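Local coordinates for putative fimbrial associated sortase-like protein (Corynebacterium diphtheriae, PDB 6BWE) that probably acts as a class C sortase, a cysteine transpeptidase that cross-links pilin subunits into pili on the bacterial surface, at residues Y64-I78 with L90-E102. The protein carries 2 engineered substitutions. Sequence-based numbering, arbitrary orientation. Where two conformers were deposited one is given.
Sequences YLQQLNPQRAERPVI and LPIYHGTDTATLE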
# COMPACT_ATOMS: atom_id res chain seq x y z
N TYR A 64 7.94 9.99 -1.30
CA TYR A 64 7.09 10.42 -0.19
C TYR A 64 7.63 11.65 0.55
O TYR A 64 6.92 12.61 0.77
CB TYR A 64 6.93 9.26 0.77
CG TYR A 64 6.26 9.53 2.05
CD1 TYR A 64 4.89 9.83 2.12
CD2 TYR A 64 6.96 9.34 3.25
CE1 TYR A 64 4.27 9.98 3.36
CE2 TYR A 64 6.37 9.48 4.47
CZ TYR A 64 5.04 9.84 4.53
OH TYR A 64 4.46 9.95 5.79
N LEU A 65 8.91 11.59 0.89
CA LEU A 65 9.55 12.65 1.64
C LEU A 65 9.68 13.95 0.86
O LEU A 65 9.68 15.01 1.48
CB LEU A 65 10.92 12.18 2.12
CG LEU A 65 10.90 11.10 3.19
CD1 LEU A 65 12.34 10.74 3.54
CD2 LEU A 65 10.11 11.45 4.44
N GLN A 66 9.76 13.88 -0.46
CA GLN A 66 9.72 15.07 -1.30
C GLN A 66 8.33 15.73 -1.37
O GLN A 66 8.21 16.90 -1.76
CB GLN A 66 10.19 14.72 -2.72
CG GLN A 66 11.60 14.21 -2.77
CD GLN A 66 11.97 13.87 -4.21
OE1 GLN A 66 11.93 14.74 -5.08
NE2 GLN A 66 12.30 12.61 -4.46
N GLN A 67 7.26 14.99 -1.02
CA GLN A 67 5.91 15.55 -1.18
C GLN A 67 5.64 16.51 -0.02
O GLN A 67 6.13 16.31 1.09
CB GLN A 67 4.85 14.48 -1.22
CG GLN A 67 5.06 13.44 -2.33
CD GLN A 67 5.08 14.03 -3.73
OE1 GLN A 67 4.40 15.04 -4.01
NE2 GLN A 67 5.81 13.37 -4.65
N LEU A 68 4.83 17.51 -0.32
CA LEU A 68 4.48 18.56 0.61
C LEU A 68 5.71 19.24 1.22
O LEU A 68 5.69 19.63 2.39
CB LEU A 68 3.51 18.04 1.68
CG LEU A 68 2.22 17.40 1.15
CD1 LEU A 68 1.41 16.84 2.28
CD2 LEU A 68 1.40 18.39 0.37
N ASN A 69 6.75 19.40 0.42
CA ASN A 69 8.04 19.90 0.91
C ASN A 69 8.80 20.61 -0.20
O ASN A 69 9.94 20.23 -0.55
CB ASN A 69 8.80 18.72 1.44
CG ASN A 69 10.15 19.05 2.04
OD1 ASN A 69 10.42 20.19 2.45
ND2 ASN A 69 11.00 18.01 2.15
N PRO A 70 8.21 21.66 -0.78
CA PRO A 70 8.87 22.37 -1.88
C PRO A 70 10.11 23.12 -1.39
O PRO A 70 11.01 23.34 -2.14
CB PRO A 70 7.80 23.39 -2.32
CG PRO A 70 7.03 23.63 -1.10
CD PRO A 70 6.90 22.25 -0.50
N GLN A 71 10.14 23.47 -0.12
CA GLN A 71 11.30 24.07 0.50
C GLN A 71 12.45 23.04 0.66
O GLN A 71 13.54 23.44 1.00
CB GLN A 71 10.91 24.78 1.82
CG GLN A 71 10.44 23.90 3.01
CD GLN A 71 8.99 23.42 2.97
OE1 GLN A 71 8.36 23.33 1.91
NE2 GLN A 71 8.45 23.10 4.15
N ARG A 72 12.18 21.74 0.40
CA ARG A 72 13.17 20.66 0.46
C ARG A 72 13.90 20.63 1.81
O ARG A 72 15.14 20.52 1.87
CB ARG A 72 14.18 20.80 -0.68
CG ARG A 72 13.54 20.73 -2.05
CD ARG A 72 14.53 21.21 -3.11
NE ARG A 72 14.74 20.20 -4.13
CZ ARG A 72 15.68 20.24 -5.08
NH1 ARG A 72 16.54 21.26 -5.16
NH2 ARG A 72 15.75 19.25 -5.95
N ALA A 73 13.11 20.74 2.88
CA ALA A 73 13.63 20.72 4.25
C ALA A 73 13.73 19.27 4.75
O ALA A 73 13.12 18.35 4.17
CB ALA A 73 12.74 21.54 5.15
N GLU A 74 14.44 19.09 5.85
CA GLU A 74 14.65 17.76 6.42
C GLU A 74 13.44 17.24 7.23
O GLU A 74 13.13 16.05 7.17
CB GLU A 74 15.90 17.75 7.29
CG GLU A 74 17.19 18.13 6.55
CD GLU A 74 17.65 17.09 5.54
OE1 GLU A 74 17.54 15.88 5.81
OE2 GLU A 74 18.16 17.49 4.46
N ARG A 75 12.81 18.11 8.01
CA ARG A 75 11.60 17.75 8.81
C ARG A 75 10.51 18.79 8.63
O ARG A 75 10.08 19.45 9.60
CB ARG A 75 11.90 17.59 10.31
CG ARG A 75 12.90 16.49 10.62
CD ARG A 75 12.23 15.13 10.47
NE ARG A 75 13.22 14.06 10.58
CZ ARG A 75 12.92 12.77 10.70
NH1 ARG A 75 11.65 12.35 10.74
NH2 ARG A 75 13.90 11.89 10.80
N PRO A 76 10.00 18.90 7.41
CA PRO A 76 8.96 19.90 7.20
C PRO A 76 7.65 19.55 7.87
O PRO A 76 7.27 18.38 7.97
CB PRO A 76 8.76 19.88 5.70
CG PRO A 76 9.09 18.48 5.33
CD PRO A 76 10.27 18.15 6.17
N VAL A 77 6.95 20.59 8.30
CA VAL A 77 5.54 20.44 8.68
C VAL A 77 4.77 20.27 7.37
O VAL A 77 4.72 21.21 6.55
CB VAL A 77 5.02 21.68 9.43
CG1 VAL A 77 3.52 21.53 9.67
CG2 VAL A 77 5.76 21.85 10.76
N ILE A 78 4.17 19.10 7.17
CA ILE A 78 3.48 18.83 5.90
C ILE A 78 2.04 19.37 5.90
O ILE A 78 1.50 19.64 4.85
CB ILE A 78 3.53 17.35 5.46
CG1 ILE A 78 2.91 16.39 6.46
CG2 ILE A 78 4.97 16.95 5.23
CD1 ILE A 78 2.67 14.99 5.91
N LEU A 90 -2.13 21.22 16.01
CA LEU A 90 -0.89 20.46 15.98
C LEU A 90 -0.30 20.31 14.57
O LEU A 90 -1.06 20.23 13.60
CB LEU A 90 -1.12 19.06 16.55
CG LEU A 90 -1.51 18.94 18.02
CD1 LEU A 90 -1.95 17.55 18.38
CD2 LEU A 90 -0.32 19.28 18.85
N PRO A 91 1.05 20.28 14.47
CA PRO A 91 1.72 20.01 13.22
C PRO A 91 1.70 18.51 12.88
O PRO A 91 1.75 17.64 13.79
CB PRO A 91 3.15 20.54 13.48
CG PRO A 91 3.35 20.35 14.93
CD PRO A 91 2.00 20.54 15.57
N ILE A 92 1.68 18.23 11.57
CA ILE A 92 1.82 16.88 11.06
C ILE A 92 3.15 16.83 10.25
O ILE A 92 3.40 17.71 9.45
CB ILE A 92 0.64 16.48 10.18
CG1 ILE A 92 -0.70 16.61 10.95
CG2 ILE A 92 0.85 15.05 9.69
CD1 ILE A 92 -1.94 16.70 10.05
N TYR A 93 3.91 15.75 10.44
CA TYR A 93 5.16 15.50 9.75
C TYR A 93 5.08 14.22 8.96
O TYR A 93 4.21 13.39 9.20
CB TYR A 93 6.28 15.36 10.77
CG TYR A 93 6.48 16.60 11.62
CD1 TYR A 93 7.32 17.61 11.20
CD2 TYR A 93 5.81 16.76 12.83
CE1 TYR A 93 7.51 18.74 11.97
CE2 TYR A 93 6.00 17.90 13.62
CZ TYR A 93 6.84 18.89 13.18
OH TYR A 93 7.02 20.04 13.92
N HIS A 94 6.00 14.06 8.00
CA HIS A 94 6.15 12.76 7.36
C HIS A 94 6.54 11.68 8.38
O HIS A 94 7.39 11.90 9.22
CB HIS A 94 7.28 12.74 6.34
CG HIS A 94 7.07 13.58 5.14
ND1 HIS A 94 7.76 14.76 4.95
CD2 HIS A 94 6.40 13.36 3.99
CE1 HIS A 94 7.45 15.25 3.77
NE2 HIS A 94 6.61 14.44 3.18
N GLY A 95 5.95 10.50 8.25
CA GLY A 95 6.40 9.34 8.99
C GLY A 95 6.00 9.31 10.43
O GLY A 95 5.31 10.22 10.96
N THR A 96 6.51 8.28 11.11
CA THR A 96 6.14 8.00 12.50
C THR A 96 7.40 7.62 13.28
O THR A 96 7.34 6.76 14.15
CB THR A 96 5.06 6.87 12.59
OG1 THR A 96 5.50 5.72 11.85
CG2 THR A 96 3.79 7.35 12.02
N ASP A 97 8.51 8.31 13.03
CA ASP A 97 9.70 8.16 13.87
C ASP A 97 9.39 8.53 15.34
O ASP A 97 8.56 9.39 15.65
CB ASP A 97 10.86 9.05 13.43
CG ASP A 97 11.42 8.69 12.06
OD1 ASP A 97 11.24 7.54 11.59
OD2 ASP A 97 12.06 9.58 11.46
N THR A 98 10.09 7.86 16.23
CA THR A 98 9.97 8.11 17.68
C THR A 98 10.10 9.60 17.99
O THR A 98 9.26 10.19 18.68
CB THR A 98 11.07 7.35 18.43
OG1 THR A 98 10.98 5.99 18.06
CG2 THR A 98 10.93 7.45 19.98
N ALA A 99 11.15 10.23 17.45
CA ALA A 99 11.40 11.64 17.77
C ALA A 99 10.25 12.54 17.29
O ALA A 99 9.78 13.44 18.03
CB ALA A 99 12.75 12.10 17.23
N THR A 100 9.71 12.23 16.11
CA THR A 100 8.60 13.00 15.54
C THR A 100 7.39 13.01 16.47
O THR A 100 6.80 14.05 16.73
CB THR A 100 8.19 12.42 14.18
OG1 THR A 100 9.30 12.44 13.30
CG2 THR A 100 7.03 13.14 13.57
N LEU A 101 7.05 11.83 17.00
CA LEU A 101 5.86 11.69 17.82
C LEU A 101 6.03 12.25 19.26
O LEU A 101 5.06 12.37 20.01
CB LEU A 101 5.42 10.23 17.84
CG LEU A 101 5.15 9.63 16.44
CD1 LEU A 101 4.84 8.17 16.61
CD2 LEU A 101 4.04 10.35 15.72
N GLU A 102 7.25 12.66 19.64
CA GLU A 102 7.44 13.44 20.86
C GLU A 102 7.10 14.91 20.65
O GLU A 102 6.87 15.62 21.61
CB GLU A 102 8.85 13.30 21.39
CG GLU A 102 9.17 11.85 21.79
CD GLU A 102 10.53 11.66 22.40
OE1 GLU A 102 11.12 12.66 22.87
OE2 GLU A 102 11.02 10.51 22.41
O HOH W 1 9.39 13.88 9.38
O HOH W 2 8.31 15.95 7.74
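His-94, from the second strand of the hairpin 77-83/88-94 in the sortase beta-barrel, inserts its imidazole between Leu-65 of helix 59-66 and Ile-78 of the first strand. Two CH-pi contacts define this sandwich: Ile-78 CG2 lies 3.5 Å from the ring centroid, and Leu-65 CA lies 3.9 Å away over the opposite face. Ile-78 takes chi1 59°, setting CG1 between backbone N and carbonyl carbon, which sends CG2 to the imidazole while CG1 packs 3.3 Å from Ile-92 O. The edge of the His-94 ring meets the face of Tyr-64 in a T-shaped stack, planes at 73°, with His-94 CD2 over the centre of the phenol. Its NE2 makes a short but bent, weak hydrogen bond to Gln-67 O (2.8 Å). Tyr-64 OH accepts from Gly-95 N at 2.9 Å and also hydrogen-bonds His-107, so two partners hold the hydroxyl. One water joins Pro-76 O to His-94 N, supplementing the direct Ile-78 N to Ile-92 O bond. Farther out, Arg-75, bent at chi2, forms a salt bridge with Asp-97, whose other oxygen pairs with Lys-56; Arg-75 NH1 (2.9 Å) and NH2 (3.0 Å) both grip Asp-97 OD2, which lies near the guanidinium plane.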